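Local coordinates for protein ElaA (Pseudomonas aeruginosa, PDB 1XEB), which probably acts as a GNAT-family N-acetyltransferase, transferring an acyl group such as acetyl from its coenzyme A thioester to an amine, at residues D48-M53 against E105-D110; Q95-A100 against G126-V131. All blocks are in the same frame, centred on the assembly; numbering follows the deposited sequence.

Going along the chain from the N terminus, residues 48-53 come first, at the start of strand 50-56. Strands 59-67 and 76-83 follow, then helix 92-108, whose residues 105-110 return to close interaction 1 around 51 intervening residues. Interaction 2 opens inside that loop, at residues 95-100 of the same helix, and closes beyond it at 126-131, so the two loops cross instead of nesting. The helix is thus tied at its C-terminal end to the start of strand 50-56 and, nearer its own start, to the turn after helix 122-126. Leu52 CD2 lies 3.9 Å from Arg99 CB, which brings the two contacts into direct touch.

Interaction 1. Residues D48-M53 against E105-D110; sequences DTHHLM and ERLWLD
With chi1 at -84° in His50 and -62° in Leu107, each side chain leaves its backbone with CG anti to the carbonyl carbon, and the two approach from opposite directions. Leu107 CD1 settles almost squarely over the middle of one face of the imidazole, 3.4 Å from its centroid, a CH-pi contact in which a leucine methyl suits a flat ring. The other methyl, CD2, is 3.8 Å from His50 NE2. The ring cannot turn readily, because ND1 donates a short hydrogen bond of 2.6 Å to Asp48 O, which lies near the imidazole plane; histidine thus offers both a face for the methyl and a donor for the carbonyl. That same oxygen sits at the edge of the Trp108 indole, 3.8 Å from CZ2. The indole six-membered ring stands at 88° to the imidazole, its CH2 corner reaching toward ND1, while Leu107 CB covers one of its faces nearer the rim. Tryptophan brings a broad apolar ring together with an N-H for water: one water accepts from Trp108 NE1 and donates to Asp48 OD2, while Asp48 OD1 is taken by His9. No direct hydrogen bond crosses the contact. This is helix-on-sheet packing of the GNAT fold, where the C-terminal end of helix 92-108 lies against strand 50-56, between strands 4-9 and 59-67 in the antiparallel part of the sheet.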
ATOM      1  N   ASP A  48     -12.516  -8.149  -0.738  1.00 26.14           N
ATOM      2  CA  ASP A  48     -12.435  -7.170  -1.806  1.00 27.62           C
ATOM      3  C   ASP A  48     -11.077  -6.456  -1.854  1.00 27.49           C
ATOM      4  O   ASP A  48     -10.981  -5.295  -2.263  1.00 27.92           O
ATOM      5  CB  ASP A  48     -13.571  -6.144  -1.685  1.00 29.82           C
ATOM      6  CG  ASP A  48     -14.944  -6.737  -2.022  1.00 32.33           C
ATOM      7  OD1 ASP A  48     -15.083  -7.401  -3.079  1.00 30.86           O
ATOM      8  OD2 ASP A  48     -15.886  -6.522  -1.231  1.00 31.82           O
ATOM      9  N   THR A  49     -10.022  -7.141  -1.447  1.00 24.29           N
ATOM     10  CA  THR A  49      -8.722  -6.507  -1.503  1.00 25.76           C
ATOM     11  C   THR A  49      -8.457  -5.957  -2.912  1.00 26.89           C
ATOM     12  O   THR A  49      -8.597  -6.679  -3.915  1.00 26.43           O
ATOM     13  CB  THR A  49      -7.616  -7.486  -1.177  1.00 24.23           C
ATOM     14  OG1 THR A  49      -7.793  -7.982   0.146  1.00 24.15           O
ATOM     15  CG2 THR A  49      -6.279  -6.808  -1.284  1.00 25.06           C
ATOM     16  N   HIS A  50      -8.092  -4.682  -3.004  1.00 24.68           N
ATOM     17  CA  HIS A  50      -7.783  -4.121  -4.313  1.00 24.64           C
ATOM     18  C   HIS A  50      -6.283  -3.936  -4.475  1.00 24.38           C
ATOM     19  O   HIS A  50      -5.535  -3.972  -3.496  1.00 24.35           O
ATOM     20  CB  HIS A  50      -8.522  -2.795  -4.540  1.00 24.51           C
ATOM     21  CG  HIS A  50      -9.925  -2.974  -5.030  1.00 24.10           C
ATOM     22  ND1 HIS A  50     -10.893  -3.612  -4.292  1.00 24.10           N
ATOM     23  CD2 HIS A  50     -10.512  -2.637  -6.204  1.00 25.02           C
ATOM     24  CE1 HIS A  50     -12.016  -3.665  -4.988  1.00 24.85           C
ATOM     25  NE2 HIS A  50     -11.810  -3.081  -6.152  1.00 23.68           N
ATOM     26  N   HIS A  51      -5.851  -3.760  -5.721  1.00 23.67           N
ATOM     27  CA  HIS A  51      -4.442  -3.574  -6.019  1.00 23.23           C
ATOM     28  C   HIS A  51      -4.237  -2.392  -6.974  1.00 25.22           C
ATOM     29  O   HIS A  51      -4.670  -2.423  -8.135  1.00 27.16           O
ATOM     30  CB  HIS A  51      -3.877  -4.867  -6.617  1.00 22.62           C
ATOM     31  CG  HIS A  51      -4.052  -6.062  -5.728  1.00 22.15           C
ATOM     32  ND1 HIS A  51      -3.078  -6.491  -4.849  1.00 20.69           N
ATOM     33  CD2 HIS A  51      -5.120  -6.877  -5.533  1.00 19.85           C
ATOM     34  CE1 HIS A  51      -3.541  -7.513  -4.149  1.00 20.75           C
ATOM     35  NE2 HIS A  51      -4.778  -7.765  -4.545  1.00 19.63           N
ATOM     36  N   LEU A  52      -3.587  -1.345  -6.470  1.00 23.84           N
ATOM     37  CA  LEU A  52      -3.310  -0.158  -7.256  1.00 24.70           C
ATOM     38  C   LEU A  52      -1.941  -0.330  -7.891  1.00 25.80           C
ATOM     39  O   LEU A  52      -0.957  -0.604  -7.209  1.00 25.85           O
ATOM     40  CB  LEU A  52      -3.322   1.089  -6.370  1.00 24.43           C
ATOM     41  CG  LEU A  52      -3.026   2.382  -7.128  1.00 24.16           C
ATOM     42  CD1 LEU A  52      -4.202   2.707  -8.032  1.00 22.27           C
ATOM     43  CD2 LEU A  52      -2.764   3.514  -6.152  1.00 25.78           C
HETATM   44  N   MSE A  53      -1.881  -0.174  -9.202  1.00 27.80           N
HETATM   45  CA  MSE A  53      -0.633  -0.359  -9.924  1.00 29.05           C
HETATM   46  C   MSE A  53      -0.368   0.755 -10.937  1.00 27.85           C
HETATM   47  O   MSE A  53      -1.286   1.273 -11.565  1.00 27.32           O
HETATM   48  CB  MSE A  53      -0.656  -1.703 -10.659  1.00 30.63           C
HETATM   49  CG  MSE A  53      -0.869  -2.920  -9.775  1.00 36.05           C
HETATM   50 SE   MSE A  53      -1.320  -4.546 -10.785  1.00 42.83          SE
HETATM   51  CE  MSE A  53       0.448  -5.066 -11.296  1.00 41.62           C
ATOM     52  N   GLU A 105     -12.319   6.154  -1.313  1.00 28.85           N
ATOM     53  CA  GLU A 105     -13.498   6.997  -1.364  1.00 32.62           C
ATOM     54  C   GLU A 105     -14.529   6.399  -2.326  1.00 32.47           C
ATOM     55  O   GLU A 105     -15.710   6.286  -2.006  1.00 31.47           O
ATOM     56  CB  GLU A 105     -13.073   8.397  -1.820  1.00 34.68           C
ATOM     57  CG  GLU A 105     -14.170   9.268  -2.381  1.00 40.07           C
ATOM     58  CD  GLU A 105     -14.495  10.442  -1.487  1.00 44.72           C
ATOM     59  OE1 GLU A 105     -14.817  11.523  -2.036  1.00 46.06           O
ATOM     60  OE2 GLU A 105     -14.437  10.282  -0.242  1.00 46.46           O
ATOM     61  N   ARG A 106     -14.055   6.007  -3.501  1.00 32.92           N
ATOM     62  CA  ARG A 106     -14.899   5.415  -4.530  1.00 32.40           C
ATOM     63  C   ARG A 106     -15.481   4.080  -4.073  1.00 31.71           C
ATOM     64  O   ARG A 106     -16.678   3.848  -4.198  1.00 32.34           O
ATOM     65  CB  ARG A 106     -14.069   5.204  -5.799  1.00 35.30           C
ATOM     66  CG  ARG A 106     -14.854   4.892  -7.066  1.00 36.62           C
ATOM     67  CD  ARG A 106     -13.900   4.591  -8.225  1.00 37.62           C
ATOM     68  NE  ARG A 106     -13.526   3.179  -8.278  1.00 39.83           N
ATOM     69  CZ  ARG A 106     -12.280   2.717  -8.226  1.00 40.48           C
ATOM     70  NH1 ARG A 106     -11.245   3.553  -8.113  1.00 42.40           N
ATOM     71  NH2 ARG A 106     -12.068   1.410  -8.293  1.00 38.67           N
ATOM     72  N   LEU A 107     -14.632   3.214  -3.523  1.00 31.00           N
ATOM     73  CA  LEU A 107     -15.054   1.876  -3.081  1.00 29.26           C
ATOM     74  C   LEU A 107     -15.786   1.796  -1.745  1.00 29.28           C
ATOM     75  O   LEU A 107     -16.790   1.105  -1.617  1.00 28.59           O
ATOM     76  CB  LEU A 107     -13.836   0.936  -3.032  1.00 28.56           C
ATOM     77  CG  LEU A 107     -13.089   0.662  -4.357  1.00 28.18           C
ATOM     78  CD1 LEU A 107     -11.799  -0.088  -4.090  1.00 25.36           C
ATOM     79  CD2 LEU A 107     -13.990  -0.142  -5.301  1.00 27.14           C
ATOM     80  N   TRP A 108     -15.291   2.512  -0.748  1.00 29.60           N
ATOM     81  CA  TRP A 108     -15.890   2.460   0.573  1.00 29.92           C
ATOM     82  C   TRP A 108     -16.165   3.857   1.124  1.00 31.75           C
ATOM     83  O   TRP A 108     -15.743   4.204   2.234  1.00 30.51           O
ATOM     84  CB  TRP A 108     -14.944   1.687   1.483  1.00 26.83           C
ATOM     85  CG  TRP A 108     -14.582   0.331   0.922  1.00 28.05           C
ATOM     86  CD1 TRP A 108     -15.373  -0.785   0.907  1.00 28.50           C
ATOM     87  CD2 TRP A 108     -13.328  -0.062   0.336  1.00 26.24           C
ATOM     88  NE1 TRP A 108     -14.687  -1.846   0.361  1.00 29.34           N
ATOM     89  CE2 TRP A 108     -13.433  -1.430   0.001  1.00 27.20           C
ATOM     90  CE3 TRP A 108     -12.128   0.608   0.067  1.00 26.76           C
ATOM     91  CZ2 TRP A 108     -12.380  -2.145  -0.593  1.00 26.72           C
ATOM     92  CZ3 TRP A 108     -11.075  -0.103  -0.521  1.00 26.83           C
ATOM     93  CH2 TRP A 108     -11.212  -1.466  -0.844  1.00 26.50           C
ATOM     94  N   LEU A 109     -16.880   4.649   0.329  1.00 34.48           N
ATOM     95  CA  LEU A 109     -17.223   6.016   0.687  1.00 36.38           C
ATOM     96  C   LEU A 109     -17.426   6.207   2.185  1.00 37.27           C
ATOM     97  O   LEU A 109     -18.076   5.394   2.848  1.00 37.19           O
ATOM     98  CB  LEU A 109     -18.484   6.451  -0.054  1.00 38.05           C
ATOM     99  CG  LEU A 109     -18.940   7.877   0.282  1.00 40.99           C
ATOM    100  CD1 LEU A 109     -17.881   8.874  -0.173  1.00 38.81           C
ATOM    101  CD2 LEU A 109     -20.274   8.167  -0.399  1.00 41.45           C
ATOM    102  N   ASP A 110     -16.842   7.280   2.711  1.00 36.88           N
ATOM    103  CA  ASP A 110     -16.951   7.623   4.124  1.00 36.79           C
ATOM    104  C   ASP A 110     -16.419   6.599   5.114  1.00 36.08           C
ATOM    105  O   ASP A 110     -16.797   6.623   6.288  1.00 37.04           O
ATOM    106  CB  ASP A 110     -18.403   7.953   4.481  1.00 40.06           C
ATOM    107  CG  ASP A 110     -18.874   9.254   3.858  1.00 42.06           C
ATOM    108  OD1 ASP A 110     -20.082   9.559   3.964  1.00 46.32           O
ATOM    109  OD2 ASP A 110     -18.041   9.974   3.262  1.00 43.58           O
TER
HETATM  110  O   HOH W   1     -16.049  -4.564   1.174  1.00 27.32           O

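Interaction 2. Residues Q95-A100 against G126-V131; sequences QLMERA and GRYGFV
Met97, a selenomethionine on helix 92-108, sets its CG over one face of the Tyr128 ring, 3.5 Å from the centroid, in a CH-pi contact. CG is closest to Tyr128 CE1, at 3.3 Å, and sits off-centre. CB packs beside it at the rim, 3.4 Å from the same CE1. The chain then bends at chi2, 59°, and carries SE to 5.2 Å from the ring centroid, above the face but at a distance, a long Met-aromatic contact. An unbranched methionine side chain suits this place, since its methylenes can lie against a ring; SE stands for the native sulfur. Tyr128 OH is hydrogen-bonded to His94 ND1, about one turn before Met97 on helix 92-108, which fixes the far end of the ring. Behind it, Tyr128 CB meets the Phe130 ring at the edge, in plane, and Phe130 packs on Met147 and Arg149 of the adjoining strand 142-149 and, beyond it, on Val113 and Leu115 of 113-118. The backbone under Tyr128 is a type I turn within the Schellman motif that ends helix 122-126. Gly129 is its C-prime residue, with a phi of 93° that glycine adopts easily, and Gly129 N makes a weak hydrogen bond to Gly126 O, N to O 3.0 Å.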
ATOM      1  N   GLN A  95       1.636  10.438  -5.696  1.00 29.06           N
ATOM      2  CA  GLN A  95       0.659   9.968  -6.682  1.00 30.68           C
ATOM      3  C   GLN A  95      -0.072   8.722  -6.170  1.00 30.64           C
ATOM      4  O   GLN A  95      -1.272   8.536  -6.424  1.00 31.73           O
ATOM      5  CB  GLN A  95       1.356   9.677  -8.010  1.00 30.75           C
ATOM      6  CG  GLN A  95       2.077  10.889  -8.584  1.00 32.49           C
ATOM      7  CD  GLN A  95       2.801  10.584  -9.892  1.00 36.36           C
ATOM      8  OE1 GLN A  95       2.175  10.280 -10.918  1.00 36.58           O
ATOM      9  NE2 GLN A  95       4.130  10.662  -9.860  1.00 35.36           N
ATOM     10  N   LEU A  96       0.652   7.881  -5.434  1.00 29.18           N
ATOM     11  CA  LEU A  96       0.081   6.667  -4.870  1.00 29.42           C
ATOM     12  C   LEU A  96      -0.955   7.054  -3.822  1.00 30.08           C
ATOM     13  O   LEU A  96      -2.126   6.678  -3.914  1.00 29.87           O
ATOM     14  CB  LEU A  96       1.178   5.820  -4.223  1.00 26.51           C
ATOM     15  CG  LEU A  96       2.087   5.023  -5.158  1.00 24.96           C
ATOM     16  CD1 LEU A  96       3.421   4.776  -4.487  1.00 22.81           C
ATOM     17  CD2 LEU A  96       1.408   3.715  -5.543  1.00 21.90           C
HETATM   18  N   MSE A  97      -0.518   7.824  -2.838  1.00 30.90           N
HETATM   19  CA  MSE A  97      -1.402   8.261  -1.774  1.00 33.23           C
HETATM   20  C   MSE A  97      -2.641   8.970  -2.313  1.00 33.27           C
HETATM   21  O   MSE A  97      -3.747   8.763  -1.798  1.00 33.49           O
HETATM   22  CB  MSE A  97      -0.652   9.194  -0.832  1.00 39.54           C
HETATM   23  CG  MSE A  97      -1.131   9.108   0.615  1.00 48.91           C
HETATM   24 SE   MSE A  97      -0.949   7.310   1.348  1.00 59.35          SE
HETATM   25  CE  MSE A  97       0.500   6.651   0.257  1.00 52.24           C
ATOM     26  N   GLU A  98      -2.468   9.797  -3.345  1.00 31.20           N
ATOM     27  CA  GLU A  98      -3.597  10.510  -3.912  1.00 30.44           C
ATOM     28  C   GLU A  98      -4.601   9.548  -4.529  1.00 30.25           C
ATOM     29  O   GLU A  98      -5.800   9.663  -4.291  1.00 31.07           O
ATOM     30  CB  GLU A  98      -3.157  11.518  -4.983  1.00 32.29           C
ATOM     31  CG  GLU A  98      -4.344  12.302  -5.568  1.00 34.27           C
ATOM     32  CD  GLU A  98      -4.082  12.890  -6.947  1.00 37.57           C
ATOM     33  OE1 GLU A  98      -5.050  12.983  -7.739  1.00 38.67           O
ATOM     34  OE2 GLU A  98      -2.930  13.270  -7.247  1.00 38.51           O
ATOM     35  N   ARG A  99      -4.122   8.605  -5.331  1.00 31.09           N
ATOM     36  CA  ARG A  99      -5.033   7.657  -5.967  1.00 30.20           C
ATOM     37  C   ARG A  99      -5.609   6.663  -4.979  1.00 29.05           C
ATOM     38  O   ARG A  99      -6.733   6.203  -5.148  1.00 27.74           O
ATOM     39  CB  ARG A  99      -4.335   6.917  -7.106  1.00 30.54           C
ATOM     40  CG  ARG A  99      -4.182   7.761  -8.345  1.00 30.16           C
ATOM     41  CD  ARG A  99      -3.063   7.252  -9.248  1.00 30.31           C
ATOM     42  NE  ARG A  99      -2.718   8.203 -10.303  1.00 27.66           N
ATOM     43  CZ  ARG A  99      -3.432   8.395 -11.411  1.00 29.53           C
ATOM     44  NH1 ARG A  99      -4.547   7.696 -11.621  1.00 24.83           N
ATOM     45  NH2 ARG A  99      -3.017   9.278 -12.324  1.00 28.66           N
ATOM     46  N   ALA A 100      -4.846   6.341  -3.941  1.00 28.41           N
ATOM     47  CA  ALA A 100      -5.321   5.399  -2.936  1.00 28.92           C
ATOM     48  C   ALA A 100      -6.512   6.005  -2.208  1.00 29.09           C
ATOM     49  O   ALA A 100      -7.543   5.361  -2.035  1.00 26.86           O
ATOM     50  CB  ALA A 100      -4.215   5.078  -1.944  1.00 30.22           C
ATOM     51  N   GLY A 126       0.575  12.845   8.337  1.00 31.47           N
ATOM     52  CA  GLY A 126      -0.263  13.783   9.049  1.00 30.90           C
ATOM     53  C   GLY A 126      -0.756  14.853   8.101  1.00 33.03           C
ATOM     54  O   GLY A 126      -1.819  15.435   8.309  1.00 32.33           O
ATOM     55  N   ARG A 127       0.020  15.113   7.051  1.00 33.47           N
ATOM     56  CA  ARG A 127      -0.360  16.121   6.066  1.00 34.12           C
ATOM     57  C   ARG A 127      -1.463  15.605   5.161  1.00 32.83           C
ATOM     58  O   ARG A 127      -2.129  16.377   4.468  1.00 31.95           O
ATOM     59  CB  ARG A 127       0.855  16.554   5.239  1.00 34.80           C
ATOM     60  CG  ARG A 127       1.628  17.694   5.896  1.00 39.24           C
ATOM     61  CD  ARG A 127       3.108  17.396   5.979  1.00 41.46           C
ATOM     62  NE  ARG A 127       3.740  18.184   7.032  1.00 45.42           N
ATOM     63  CZ  ARG A 127       4.998  18.020   7.431  1.00 45.67           C
ATOM     64  NH1 ARG A 127       5.760  17.090   6.861  1.00 45.75           N
ATOM     65  NH2 ARG A 127       5.494  18.785   8.394  1.00 44.86           N
ATOM     66  N   TYR A 128      -1.654  14.294   5.161  1.00 30.32           N
ATOM     67  CA  TYR A 128      -2.715  13.708   4.354  1.00 29.44           C
ATOM     68  C   TYR A 128      -3.919  13.534   5.262  1.00 27.75           C
ATOM     69  O   TYR A 128      -4.924  12.936   4.894  1.00 25.49           O
ATOM     70  CB  TYR A 128      -2.274  12.370   3.785  1.00 29.58           C
ATOM     71  CG  TYR A 128      -1.556  12.481   2.469  1.00 30.60           C
ATOM     72  CD1 TYR A 128      -2.245  12.308   1.269  1.00 31.37           C
ATOM     73  CD2 TYR A 128      -0.186  12.715   2.418  1.00 30.37           C
ATOM     74  CE1 TYR A 128      -1.582  12.354   0.048  1.00 33.39           C
ATOM     75  CE2 TYR A 128       0.490  12.764   1.203  1.00 32.35           C
ATOM     76  CZ  TYR A 128      -0.211  12.579   0.022  1.00 32.86           C
ATOM     77  OH  TYR A 128       0.453  12.578  -1.184  1.00 31.00           O
ATOM     78  N   GLY A 129      -3.796  14.066   6.468  1.00 27.33           N
ATOM     79  CA  GLY A 129      -4.892  13.983   7.403  1.00 29.82           C
ATOM     80  C   GLY A 129      -4.865  12.803   8.339  1.00 30.19           C
ATOM     81  O   GLY A 129      -5.832  12.574   9.067  1.00 31.58           O
ATOM     82  N   PHE A 130      -3.779  12.045   8.335  1.00 30.51           N
ATOM     83  CA  PHE A 130      -3.692  10.900   9.232  1.00 31.49           C
ATOM     84  C   PHE A 130      -3.244  11.360  10.617  1.00 31.01           C
ATOM     85  O   PHE A 130      -2.466  12.300  10.737  1.00 29.15           O
ATOM     86  CB  PHE A 130      -2.713   9.863   8.679  1.00 31.34           C
ATOM     87  CG  PHE A 130      -3.262   9.051   7.530  1.00 30.66           C
ATOM     88  CD1 PHE A 130      -3.912   7.844   7.762  1.00 30.89           C
ATOM     89  CD2 PHE A 130      -3.115   9.492   6.219  1.00 27.90           C
ATOM     90  CE1 PHE A 130      -4.408   7.075   6.692  1.00 31.36           C
ATOM     91  CE2 PHE A 130      -3.601   8.745   5.155  1.00 28.99           C
ATOM     92  CZ  PHE A 130      -4.251   7.528   5.390  1.00 30.15           C
ATOM     93  N   VAL A 131      -3.756  10.705  11.659  1.00 31.46           N
ATOM     94  CA  VAL A 131      -3.388  11.024  13.037  1.00 30.43           C
ATOM     95  C   VAL A 131      -3.006   9.729  13.743  1.00 29.49           C
ATOM     96  O   VAL A 131      -3.567   8.676  13.455  1.00 29.86           O
ATOM     97  CB  VAL A 131      -4.563  11.694  13.802  1.00 33.17           C
ATOM     98  CG1 VAL A 131      -4.162  11.967  15.257  1.00 31.46           C
ATOM     99  CG2 VAL A 131      -4.953  13.002  13.116  1.00 31.93           C
TER